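Local coordinates for putative amidohydrolase (Unidentified, PDB 3FEQ), which probably hydrolyses dipeptides that end in proline, as a zinc-containing prolidase of the amidohydrolase superfamily, at residues H24-V28 and T38-L44; T56-G60 and L366-A370; L98-T103 and V398-Q403; G196-D202 and E292-V297. One frame throughout, in Å; residues are numbered along the deposited sequence.

Interaction 1: H24-V28 and T38-L44; sequences HHHVV and TDRPVDL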
loop_
_atom_site.group_PDB
_atom_site.type_symbol
_atom_site.label_atom_id
_atom_site.label_comp_id
_atom_site.label_asym_id
_atom_site.label_seq_id
_atom_site.Cartn_x
_atom_site.Cartn_y
_atom_site.Cartn_z
ATOM N N HIS C 24 -27.775 56.972 -28.545
ATOM C CA HIS C 24 -27.179 58.090 -27.815
ATOM C C HIS C 24 -27.325 58.055 -26.301
ATOM O O HIS C 24 -27.360 59.095 -25.656
ATOM C CB HIS C 24 -27.640 59.428 -28.396
ATOM C CG HIS C 24 -27.194 59.638 -29.806
ATOM N ND1 HIS C 24 -25.974 60.198 -30.122
ATOM C CD2 HIS C 24 -27.761 59.277 -30.981
ATOM C CE1 HIS C 24 -25.831 60.219 -31.435
ATOM N NE2 HIS C 24 -26.899 59.663 -31.980
ATOM N N HIS C 25 -27.382 56.858 -25.734
ATOM C CA HIS C 25 -27.321 56.714 -24.292
ATOM C C HIS C 25 -25.891 56.581 -23.817
ATOM O O HIS C 25 -25.091 55.854 -24.402
ATOM C CB HIS C 25 -28.122 55.511 -23.822
ATOM C CG HIS C 25 -29.591 55.762 -23.734
ATOM N ND1 HIS C 25 -30.352 56.108 -24.830
ATOM C CD2 HIS C 25 -30.445 55.691 -22.688
ATOM C CE1 HIS C 25 -31.612 56.246 -24.460
ATOM N NE2 HIS C 25 -31.695 55.999 -23.166
ATOM N N HIS C 26 -25.578 57.299 -22.752
ATOM C CA HIS C 26 -24.277 57.227 -22.115
ATOM C C HIS C 26 -24.333 56.150 -21.034
ATOM O O HIS C 26 -25.386 55.898 -20.450
ATOM C CB HIS C 26 -23.916 58.581 -21.486
ATOM C CG HIS C 26 -23.916 59.728 -22.453
ATOM N ND1 HIS C 26 -22.814 60.531 -22.651
ATOM C CD2 HIS C 26 -24.890 60.227 -23.251
ATOM C CE1 HIS C 26 -23.102 61.463 -23.544
ATOM N NE2 HIS C 26 -24.354 61.296 -23.929
ATOM N N VAL C 27 -23.205 55.500 -20.783
ATOM C CA VAL C 27 -23.118 54.552 -19.682
ATOM C C VAL C 27 -21.927 54.849 -18.776
ATOM O O VAL C 27 -20.781 54.917 -19.230
ATOM C CB VAL C 27 -23.107 53.088 -20.168
ATOM C CG1 VAL C 27 -22.468 52.989 -21.517
ATOM C CG2 VAL C 27 -22.400 52.185 -19.173
ATOM N N VAL C 28 -22.220 55.058 -17.497
ATOM C CA VAL C 28 -21.245 55.578 -16.554
ATOM C C VAL C 28 -20.759 54.507 -15.586
ATOM O O VAL C 28 -21.530 53.964 -14.788
ATOM C CB VAL C 28 -21.818 56.741 -15.743
ATOM C CG1 VAL C 28 -20.728 57.388 -14.915
ATOM C CG2 VAL C 28 -22.450 57.755 -16.659
ATOM N N THR C 38 -28.145 56.453 -19.309
ATOM C CA THR C 38 -28.925 57.677 -19.446
ATOM C C THR C 38 -28.488 58.478 -20.668
ATOM O O THR C 38 -27.467 58.177 -21.286
ATOM C CB THR C 38 -28.806 58.566 -18.194
ATOM O OG1 THR C 38 -29.906 59.483 -18.149
ATOM C CG2 THR C 38 -27.500 59.345 -18.215
ATOM N N ASP C 39 -29.268 59.497 -21.011
ATOM C CA ASP C 39 -28.884 60.438 -22.058
ATOM C C ASP C 39 -28.803 61.861 -21.515
ATOM O O ASP C 39 -28.253 62.752 -22.163
ATOM C CB ASP C 39 -29.871 60.375 -23.224
ATOM C CG ASP C 39 -31.311 60.255 -22.763
ATOM O OD1 ASP C 39 -31.537 60.130 -21.541
ATOM O OD2 ASP C 39 -32.217 60.287 -23.623
ATOM N N ARG C 40 -29.354 62.067 -20.324
ATOM C CA ARG C 40 -28.918 63.155 -19.456
ATOM C C ARG C 40 -27.420 63.401 -19.590
ATOM O O ARG C 40 -26.608 62.691 -18.995
ATOM C CB ARG C 40 -29.274 62.853 -17.999
ATOM C CG ARG C 40 -28.482 63.666 -16.986
ATOM C CD ARG C 40 -28.193 62.855 -15.734
ATOM N NE ARG C 40 -26.797 62.967 -15.320
ATOM C CZ ARG C 40 -26.385 63.652 -14.258
ATOM N NH1 ARG C 40 -27.263 64.289 -13.496
ATOM N NH2 ARG C 40 -25.095 63.699 -13.957
ATOM N N PRO C 41 -27.058 64.410 -20.375
ATOM C CA PRO C 41 -25.696 64.953 -20.354
ATOM C C PRO C 41 -25.041 64.786 -18.988
ATOM O O PRO C 41 -25.590 65.234 -17.982
ATOM C CB PRO C 41 -25.912 66.438 -20.656
ATOM C CG PRO C 41 -27.282 66.722 -20.152
ATOM C CD PRO C 41 -28.078 65.472 -20.400
ATOM N N VAL C 42 -23.877 64.145 -18.959
ATOM C CA VAL C 42 -23.176 63.885 -17.707
ATOM C C VAL C 42 -22.109 64.942 -17.442
ATOM O O VAL C 42 -21.290 65.242 -18.311
ATOM C CB VAL C 42 -22.517 62.493 -17.709
ATOM C CG1 VAL C 42 -23.487 61.448 -17.179
ATOM C CG2 VAL C 42 -22.043 62.132 -19.108
ATOM N N ASP C 43 -22.125 65.502 -16.238
ATOM C CA ASP C 43 -21.105 66.459 -15.824
ATOM C C ASP C 43 -20.139 65.835 -14.822
ATOM O O ASP C 43 -20.322 65.955 -13.611
ATOM C CB ASP C 43 -21.753 67.707 -15.222
ATOM C CG ASP C 43 -20.864 68.930 -15.321
ATOM O OD1 ASP C 43 -21.284 70.013 -14.859
ATOM O OD2 ASP C 43 -19.743 68.811 -15.861
ATOM N N LEU C 44 -19.110 65.169 -15.336
ATOM C CA LEU C 44 -17.898 64.917 -14.564
ATOM C C LEU C 44 -16.656 65.009 -15.444
ATOM O O LEU C 44 -16.439 64.169 -16.318
ATOM C CB LEU C 44 -17.967 63.545 -13.891
ATOM C CG LEU C 44 -19.337 62.864 -13.878
ATOM C CD1 LEU C 44 -19.260 61.491 -14.530
ATOM C CD2 LEU C 44 -19.872 62.759 -12.459
#
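His26 lies against the start of the loop that follows strand 33-38. Its CB sits 3.6 Å from Thr38 O, and CG is a little farther from the same oxygen. Thr38 O meets the ring at its edge, near the ring plane, on the CD2 side. CD2 also comes within 4.2 Å of Asp39 CA. At its ND1 corner the His26 ring has Val42 CG2 at 4.0 Å. These two side chains run antiparallel past one another. With chi1 at -57°, CG of His26 stands beside the backbone N, whose N-H faces Thr38 O, and this keeps CB and ring near that oxygen.

The backbones join as an antiparallel hydrogen-bonded pair, His26 with Thr38. Thr38 N donates to His26 O at 3.0 Å. His26 N donates in return to Thr38 O, although that bond is modelled too short for its length to be trusted.

His25 and Asp39 stand shoulder to shoulder, with ring and carboxylate planes 14° apart. Asp39 CG is over one ring face, displaced from the ring centre. His25 ND1 is hydrogen-bonded to Glu23 O. Farther along, Val28 CG2 meets Val42 CG1 at 3.9 Å, and Val28 CG1 approaches Leu44 CD1.

This is the open end of the hairpin of strands 20-30 and 33-38. Asp39 OD2 is 4.3 Å from His25 NE2, so the carboxylate may favour a protonated imidazole, but the main tie is the backbone pair.

Interaction 2: T56-G60 and L366-A370; sequences TVMPG and LGVIA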
loop_
_atom_site.group_PDB
_atom_site.type_symbol
_atom_site.label_atom_id
_atom_site.label_comp_id
_atom_site.label_asym_id
_atom_site.label_seq_id
_atom_site.Cartn_x
_atom_site.Cartn_y
_atom_site.Cartn_z
ATOM N N THR C 56 -22.586 50.179 -31.225
ATOM C CA THR C 56 -23.416 49.430 -30.299
ATOM C C THR C 56 -22.626 49.000 -29.081
ATOM O O THR C 56 -21.613 48.330 -29.197
ATOM C CB THR C 56 -24.011 48.202 -30.966
ATOM O OG1 THR C 56 -24.847 48.618 -32.050
ATOM C CG2 THR C 56 -24.841 47.409 -29.974
ATOM N N VAL C 57 -23.084 49.409 -27.908
ATOM C CA VAL C 57 -22.483 48.944 -26.665
ATOM C C VAL C 57 -23.406 47.942 -25.971
ATOM O O VAL C 57 -24.563 48.252 -25.669
ATOM C CB VAL C 57 -22.064 50.121 -25.732
ATOM C CG1 VAL C 57 -23.007 51.287 -25.869
ATOM C CG2 VAL C 57 -21.957 49.677 -24.283
ATOM N N MET C 58 -22.912 46.717 -25.804
ATOM C CA MET C 58 -23.700 45.639 -25.203
ATOM C C MET C 58 -22.936 44.944 -24.078
ATOM O O MET C 58 -21.754 45.199 -23.892
ATOM C CB MET C 58 -24.174 44.641 -26.268
ATOM C CG MET C 58 -23.088 43.953 -27.068
ATOM S SD MET C 58 -23.825 42.823 -28.269
ATOM C CE MET C 58 -24.718 41.694 -27.202
ATOM N N PRO C 59 -23.614 44.087 -23.297
ATOM C CA PRO C 59 -22.852 43.356 -22.287
ATOM C C PRO C 59 -21.825 42.445 -22.947
ATOM O O PRO C 59 -22.025 41.997 -24.081
ATOM C CB PRO C 59 -23.915 42.510 -21.569
ATOM C CG PRO C 59 -25.214 43.098 -21.941
ATOM C CD PRO C 59 -25.042 43.721 -23.284
ATOM N N GLY C 60 -20.721 42.207 -22.253
ATOM C CA GLY C 60 -19.705 41.290 -22.734
ATOM C C GLY C 60 -20.259 39.884 -22.777
ATOM O O GLY C 60 -21.128 39.534 -21.974
ATOM N N LEU C 366 -24.182 39.970 -14.453
ATOM C CA LEU C 366 -23.583 39.980 -15.778
ATOM C C LEU C 366 -24.694 39.869 -16.812
ATOM O O LEU C 366 -25.857 39.651 -16.454
ATOM C CB LEU C 366 -22.608 38.807 -15.936
ATOM C CG LEU C 366 -21.483 38.668 -14.907
ATOM C CD1 LEU C 366 -20.872 37.305 -14.994
ATOM C CD2 LEU C 366 -20.406 39.722 -15.087
ATOM N N GLY C 367 -24.338 40.049 -18.082
ATOM C CA GLY C 367 -25.265 39.839 -19.197
ATOM C C GLY C 367 -26.346 40.894 -19.349
ATOM O O GLY C 367 -27.285 40.729 -20.126
ATOM N N VAL C 368 -26.219 41.988 -18.611
ATOM C CA VAL C 368 -27.202 43.064 -18.683
ATOM C C VAL C 368 -26.542 44.420 -18.412
ATOM O O VAL C 368 -25.734 44.542 -17.485
ATOM C CB VAL C 368 -28.412 42.796 -17.734
ATOM C CG1 VAL C 368 -28.004 42.864 -16.263
ATOM C CG2 VAL C 368 -29.565 43.740 -18.034
ATOM N N ILE C 369 -26.819 45.408 -19.267
ATOM C CA ILE C 369 -26.415 46.785 -18.984
ATOM C C ILE C 369 -27.482 47.486 -18.155
ATOM O O ILE C 369 -28.457 48.011 -18.683
ATOM C CB ILE C 369 -26.118 47.608 -20.256
ATOM C CG1 ILE C 369 -25.113 46.883 -21.139
ATOM C CG2 ILE C 369 -25.559 48.970 -19.885
ATOM C CD1 ILE C 369 -24.740 47.658 -22.370
ATOM N N ALA C 370 -27.295 47.464 -16.847
ATOM C CA ALA C 370 -28.245 48.051 -15.929
ATOM C C ALA C 370 -27.478 48.599 -14.753
ATOM O O ALA C 370 -26.303 48.289 -14.575
ATOM C CB ALA C 370 -29.240 47.010 -15.468
#
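Ile369 lays its side chain across strand 56-59. Its CG1 lies 3.8 Å from Pro59 CD, and its end reaches on over the backbone. There CD1 sits 3.4 Å from Val57 O and 3.6 Å from Met58 CA. The methyl also touches the side of Val57, with Ile369 CD1 to Val57 CG2 at 3.9 Å. The Val57 and Ile369 side chains cross at about a right angle. CG1 of Ile369 is anti to its carbonyl carbon (chi1 -53°), and the chain is extended at chi2. That shape carries CD1 past the proline ring to the valine.

Pro59 uses the rest of its ring on the neighbouring backbone. Pro59 CG is 3.6 Å from Gly367 C, and CB packs beside the Gly367 to Val368 peptide. Gly367 has a positive phi (72°), and its peptide faces the proline ring.

Strand 56-66 is tied by backbone bonds to strands 11-15 and 377-380. The loop 366-370 lies beside that sheet, where Ile369 also meets Ile34, Val37, Val13 and Leu377. This is consistent with the core of the beta-sandwich-like domain that flanks the barrel in amidohydrolases.

No hydrogen bond crosses between the two segments. The contact between them is van der Waals, with apolar groups packing on each other and on backbone. Burial of apolar surface probably contributes most to its stability.

Interaction 3: L98-T103 and V398-Q403; sequences LSRGFT and VEYVLQ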
loop_
_atom_site.group_PDB
_atom_site.type_symbol
_atom_site.label_atom_id
_atom_site.label_comp_id
_atom_site.label_asym_id
_atom_site.label_seq_id
_atom_site.Cartn_x
_atom_site.Cartn_y
_atom_site.Cartn_z
ATOM N N LEU C 98 -10.996 36.606 -25.290
ATOM C CA LEU C 98 -11.304 37.904 -24.730
ATOM C C LEU C 98 -11.426 38.922 -25.850
ATOM O O LEU C 98 -12.361 39.716 -25.866
ATOM C CB LEU C 98 -10.244 38.329 -23.713
ATOM C CG LEU C 98 -10.443 39.672 -23.026
ATOM C CD1 LEU C 98 -11.667 39.652 -22.114
ATOM C CD2 LEU C 98 -9.177 40.074 -22.263
ATOM N N SER C 99 -10.532 38.837 -26.833
ATOM C CA SER C 99 -10.553 39.775 -27.946
ATOM C C SER C 99 -11.800 39.631 -28.820
ATOM O O SER C 99 -12.272 40.594 -29.398
ATOM C CB SER C 99 -9.274 39.681 -28.785
ATOM O OG SER C 99 -9.300 38.547 -29.624
ATOM N N ARG C 100 -12.353 38.436 -28.893
ATOM C CA ARG C 100 -13.594 38.249 -29.611
ATOM C C ARG C 100 -14.809 38.786 -28.845
ATOM O O ARG C 100 -15.919 38.733 -29.347
ATOM C CB ARG C 100 -13.787 36.773 -29.939
ATOM C CG ARG C 100 -12.730 36.222 -30.859
ATOM C CD ARG C 100 -13.098 34.834 -31.335
ATOM N NE ARG C 100 -12.799 33.815 -30.335
ATOM C CZ ARG C 100 -11.637 33.188 -30.253
ATOM N NH1 ARG C 100 -10.677 33.487 -31.114
ATOM N NH2 ARG C 100 -11.437 32.277 -29.311
ATOM N N GLY C 101 -14.608 39.286 -27.630
ATOM C CA GLY C 101 -15.715 39.860 -26.862
ATOM C C GLY C 101 -16.260 39.002 -25.726
ATOM O O GLY C 101 -17.208 39.384 -25.049
ATOM N N PHE C 102 -15.663 37.838 -25.501
ATOM C CA PHE C 102 -16.079 36.994 -24.391
ATOM C C PHE C 102 -15.390 37.418 -23.112
ATOM O O PHE C 102 -14.157 37.439 -23.035
ATOM C CB PHE C 102 -15.806 35.534 -24.708
ATOM C CG PHE C 102 -16.639 35.015 -25.834
ATOM C CD1 PHE C 102 -17.907 34.510 -25.597
ATOM C CD2 PHE C 102 -16.192 35.105 -27.142
ATOM C CE1 PHE C 102 -18.689 34.075 -26.641
ATOM C CE2 PHE C 102 -16.977 34.662 -28.185
ATOM C CZ PHE C 102 -18.223 34.150 -27.933
ATOM N N THR C 103 -16.186 37.821 -22.131
ATOM C CA THR C 103 -15.636 38.393 -20.917
ATOM C C THR C 103 -15.825 37.431 -19.758
ATOM O O THR C 103 -15.236 37.597 -18.692
ATOM C CB THR C 103 -16.282 39.744 -20.582
ATOM O OG1 THR C 103 -17.683 39.691 -20.869
ATOM C CG2 THR C 103 -15.656 40.845 -21.397
ATOM N N VAL C 398 -15.394 44.208 -33.292
ATOM C CA VAL C 398 -15.441 44.632 -31.893
ATOM C C VAL C 398 -14.180 45.410 -31.573
ATOM O O VAL C 398 -13.085 44.867 -31.643
ATOM C CB VAL C 398 -15.560 43.420 -30.938
ATOM C CG1 VAL C 398 -14.777 42.238 -31.465
ATOM C CG2 VAL C 398 -15.097 43.776 -29.542
ATOM N N GLU C 399 -14.320 46.691 -31.259
ATOM C CA GLU C 399 -13.137 47.515 -31.066
ATOM C C GLU C 399 -12.858 47.904 -29.628
ATOM O O GLU C 399 -11.761 48.360 -29.322
ATOM C CB GLU C 399 -13.145 48.749 -31.963
ATOM C CG GLU C 399 -14.210 49.750 -31.627
ATOM C CD GLU C 399 -15.292 49.776 -32.668
ATOM O OE1 GLU C 399 -16.301 49.058 -32.488
ATOM O OE2 GLU C 399 -15.112 50.485 -33.683
ATOM N N TYR C 400 -13.833 47.725 -28.745
ATOM C CA TYR C 400 -13.575 47.916 -27.318
ATOM C C TYR C 400 -14.098 46.768 -26.480
ATOM O O TYR C 400 -15.236 46.339 -26.645
ATOM C CB TYR C 400 -14.167 49.230 -26.821
ATOM C CG TYR C 400 -13.501 50.464 -27.382
ATOM C CD1 TYR C 400 -12.195 50.789 -27.041
ATOM C CD2 TYR C 400 -14.187 51.323 -28.231
ATOM C CE1 TYR C 400 -11.586 51.930 -27.538
ATOM C CE2 TYR C 400 -13.582 52.459 -28.740
ATOM C CZ TYR C 400 -12.286 52.758 -28.387
ATOM O OH TYR C 400 -11.678 53.887 -28.879
ATOM N N VAL C 401 -13.267 46.272 -25.573
ATOM C CA VAL C 401 -13.752 45.354 -24.551
ATOM C C VAL C 401 -13.420 45.872 -23.158
ATOM O O VAL C 401 -12.269 46.166 -22.846
ATOM C CB VAL C 401 -13.204 43.929 -24.739
ATOM C CG1 VAL C 401 -13.671 43.035 -23.624
ATOM C CG2 VAL C 401 -13.638 43.356 -26.075
ATOM N N LEU C 402 -14.447 46.017 -22.334
ATOM C CA LEU C 402 -14.248 46.417 -20.956
ATOM C C LEU C 402 -14.523 45.252 -20.031
ATOM O O LEU C 402 -15.498 44.522 -20.206
ATOM C CB LEU C 402 -15.176 47.571 -20.600
ATOM C CG LEU C 402 -14.567 48.965 -20.663
ATOM C CD1 LEU C 402 -14.366 49.379 -22.099
ATOM C CD2 LEU C 402 -15.470 49.938 -19.948
ATOM N N GLN C 403 -13.679 45.097 -19.024
ATOM C CA GLN C 403 -13.842 44.016 -18.070
ATOM C C GLN C 403 -13.739 44.556 -16.645
ATOM O O GLN C 403 -12.789 45.255 -16.316
ATOM C CB GLN C 403 -12.782 42.949 -18.340
ATOM C CG GLN C 403 -13.147 41.549 -17.902
ATOM C CD GLN C 403 -12.228 40.497 -18.490
ATOM O OE1 GLN C 403 -12.651 39.374 -18.739
ATOM N NE2 GLN C 403 -10.971 40.854 -18.720
#
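A Schellman motif ends helix 90-99, and strand 398-403 packs against it. Gly101 is the first residue to leave the helix and has a positive phi (104°). Its N donates to Leu98 O at 2.9 Å, one of two bonds back into the last turn. The strand presents valines to this helix end. Val401 CG2 lies 4.1 Å from Gly101 CA and also touches Leu98 O. Val398 CG1 comes to 3.6 Å from Ser99 O, so the strand brings methyls to the carbonyls of the last turn. Ser99 O has a hydrogen-bond partner in Gln411 NE2.

The turn leads into strand 102-107, which lies parallel to strand 56-66. The order of strand 56-66, helix 90-99 and strand 102-107 is the beta-alpha-beta pattern of a TIM barrel, whose clan this family belongs to. Strand 398-403 is near the end of the chain and is paired with strands 377-380 and 406-410. Glu399 and Tyr400 both face Val379 in a classic beta bulge.

Beyond the bulge, the side chains of Thr103 and Val401 pass alongside, heading opposite ways. Thr103 CG2 meets Val401 CG1 at 3.7 Å. CG1 of Val401 is anti to its own backbone N (chi1 177°), which sends one methyl to the threonine while CG2 covers the glycine. Leu98 CD1 adds a looser contact to Val401 CG1 at 4.2 Å. Leu98 also crosses the extended side chain of Gln403. On the helix side, Arg100 bonds to Gln332 through NE and forms a salt bridge with Glu394.

Interaction 4: G196-D202 and E292-V297; sequences GVASPTD and ESVAKV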
loop_
_atom_site.group_PDB
_atom_site.type_symbol
_atom_site.label_atom_id
_atom_site.label_comp_id
_atom_site.label_asym_id
_atom_site.label_seq_id
_atom_site.Cartn_x
_atom_site.Cartn_y
_atom_site.Cartn_z
ATOM N N GLY C 196 -20.028 9.912 -26.151
ATOM C CA GLY C 196 -19.721 11.158 -26.832
ATOM C C GLY C 196 -19.077 11.003 -28.193
ATOM O O GLY C 196 -19.357 10.049 -28.916
ATOM N N VAL C 197 -18.226 11.962 -28.546
ATOM C CA VAL C 197 -17.574 11.976 -29.850
ATOM C C VAL C 197 -16.044 11.844 -29.723
ATOM O O VAL C 197 -15.418 11.071 -30.453
ATOM C CB VAL C 197 -17.955 13.250 -30.644
ATOM C CG1 VAL C 197 -17.151 13.344 -31.939
ATOM C CG2 VAL C 197 -19.460 13.278 -30.925
ATOM N N ALA C 198 -15.466 12.549 -28.748
ATOM C CA ALA C 198 -14.010 12.704 -28.626
ATOM C C ALA C 198 -13.324 11.644 -27.749
ATOM O O ALA C 198 -12.125 11.738 -27.477
ATOM C CB ALA C 198 -13.673 14.110 -28.127
ATOM N N SER C 199 -14.081 10.644 -27.308
ATOM C CA SER C 199 -13.535 9.548 -26.503
ATOM C C SER C 199 -13.489 8.248 -27.309
ATOM O O SER C 199 -14.326 8.042 -28.191
ATOM C CB SER C 199 -14.377 9.353 -25.240
ATOM O OG SER C 199 -15.762 9.473 -25.523
ATOM N N PRO C 200 -12.507 7.369 -27.018
ATOM C CA PRO C 200 -12.294 6.145 -27.822
ATOM C C PRO C 200 -13.394 5.055 -27.790
ATOM O O PRO C 200 -13.761 4.532 -28.847
ATOM C CB PRO C 200 -10.957 5.596 -27.295
ATOM C CG PRO C 200 -10.794 6.191 -25.939
ATOM C CD PRO C 200 -11.490 7.525 -25.960
ATOM N N THR C 201 -13.911 4.720 -26.605
ATOM C CA THR C 201 -14.610 3.437 -26.406
ATOM C C THR C 201 -16.143 3.488 -26.355
ATOM O O THR C 201 -16.798 2.462 -26.541
ATOM C CB THR C 201 -14.079 2.659 -25.171
ATOM O OG1 THR C 201 -14.203 3.463 -23.991
ATOM C CG2 THR C 201 -12.626 2.278 -25.364
ATOM N N ASP C 202 -16.707 4.666 -26.107
ATOM C CA ASP C 202 -18.149 4.792 -25.872
ATOM C C ASP C 202 -18.916 5.289 -27.091
ATOM O O ASP C 202 -18.728 6.429 -27.522
ATOM C CB ASP C 202 -18.435 5.700 -24.669
ATOM C CG ASP C 202 -17.508 6.909 -24.611
ATOM O OD1 ASP C 202 -17.994 8.051 -24.785
ATOM O OD2 ASP C 202 -16.288 6.717 -24.387
ATOM N N GLU C 292 -11.687 7.119 -35.571
ATOM C CA GLU C 292 -12.999 6.579 -35.170
ATOM C C GLU C 292 -13.829 7.541 -34.299
ATOM O O GLU C 292 -14.969 7.235 -33.934
ATOM C CB GLU C 292 -12.860 5.196 -34.501
ATOM C CG GLU C 292 -12.480 5.217 -33.017
ATOM C CD GLU C 292 -10.988 5.432 -32.775
ATOM O OE1 GLU C 292 -10.191 5.276 -33.728
ATOM O OE2 GLU C 292 -10.610 5.751 -31.625
ATOM N N SER C 293 -13.245 8.697 -33.972
ATOM C CA SER C 293 -13.969 9.801 -33.332
ATOM C C SER C 293 -14.635 10.688 -34.388
ATOM O O SER C 293 -15.731 11.221 -34.171
ATOM C CB SER C 293 -13.020 10.630 -32.458
ATOM O OG SER C 293 -12.987 10.150 -31.124
ATOM N N VAL C 294 -13.976 10.815 -35.539
ATOM C CA VAL C 294 -14.523 11.544 -36.681
ATOM C C VAL C 294 -15.591 10.729 -37.406
ATOM O O VAL C 294 -16.373 11.278 -38.186
ATOM C CB VAL C 294 -13.427 11.952 -37.698
ATOM C CG1 VAL C 294 -13.684 13.359 -38.224
ATOM C CG2 VAL C 294 -12.037 11.857 -37.078
ATOM N N ALA C 295 -15.620 9.419 -37.162
ATOM C CA ALA C 295 -16.727 8.585 -37.629
ATOM C C ALA C 295 -18.020 8.931 -36.887
ATOM O O ALA C 295 -19.102 8.937 -37.483
ATOM C CB ALA C 295 -16.396 7.115 -37.465
ATOM N N LYS C 296 -17.881 9.262 -35.601
ATOM C CA LYS C 296 -19.014 9.568 -34.722
ATOM C C LYS C 296 -19.579 10.976 -34.906
ATOM O O LYS C 296 -20.722 11.240 -34.534
ATOM C CB LYS C 296 -18.630 9.356 -33.253
ATOM C CG LYS C 296 -19.022 7.993 -32.701
ATOM C CD LYS C 296 -18.548 7.806 -31.269
ATOM C CE LYS C 296 -17.032 7.907 -31.162
ATOM N NZ LYS C 296 -16.525 7.267 -29.916
ATOM N N VAL C 297 -18.781 11.875 -35.479
ATOM C CA VAL C 297 -19.187 13.274 -35.628
ATOM C C VAL C 297 -20.231 13.492 -36.738
ATOM O O VAL C 297 -20.971 14.477 -36.710
ATOM C CB VAL C 297 -17.954 14.225 -35.784
ATOM C CG1 VAL C 297 -17.494 14.311 -37.232
ATOM C CG2 VAL C 297 -18.260 15.615 -35.229
#
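Lys296 reaches across to the loop 196-202 and ends among its carbonyls. NZ donates to Ser199 O at 2.9 Å, nearly straight in line with the carbonyl (170°). A second, weak bond runs from NZ to Asp202 O at 3.4 Å. The chain bends at chi3 (-60°), and its CD passes Gly196 O on the way. Ser293 supplies the other donor. Its OG bonds to Val197 O at 2.7 Å, lying in the carbonyl plane.

Inside the loop, Asp202 OD1 accepts twice. Gly196 N bonds to it at 3.1 Å. Ser199 OG bonds to it at 2.7 Å, on the syn side and tilted about 21° out of the carboxylate plane, and is also bonded to His142 ND1. Lys296 NZ is 5.4 Å from Asp202 OD1, not in contact, so any electrostatic attraction would be a longer-range one.

The apolar part is small. Val197 CG1 meets Val297 CB at 4.0 Å, and the two side chains cross.

The loop 196-202 follows strand 189-192 of the barrel and passes near a bound zinc ion at Gly196, about 7 Å from that residue to the ion. Long loops after the barrel strands, closing round a metal centre, are typical of the amidohydrolase fold.

Interaction 1 is a surface contact, and the other three are largely buried. Interactions 1, 2 and 3 all reach the same mixed sheet. Interactions 2 and 3 touch, Gly60 CA to Thr103 OG1 at 3.2 Å, and their segments alternate along the chain, so they tie neighbouring strands 56-66 and 102-107 to late parts of the chain. Both rest mainly on apolar side chains. Interaction 1 instead relies on a backbone bridge with imidazoles around it. Interaction 4 lies across the chain's centre from the rest, its centre about 53 Å from that of interaction 1. Near a zinc ion, it uses side-chain donors to hold loop carbonyls.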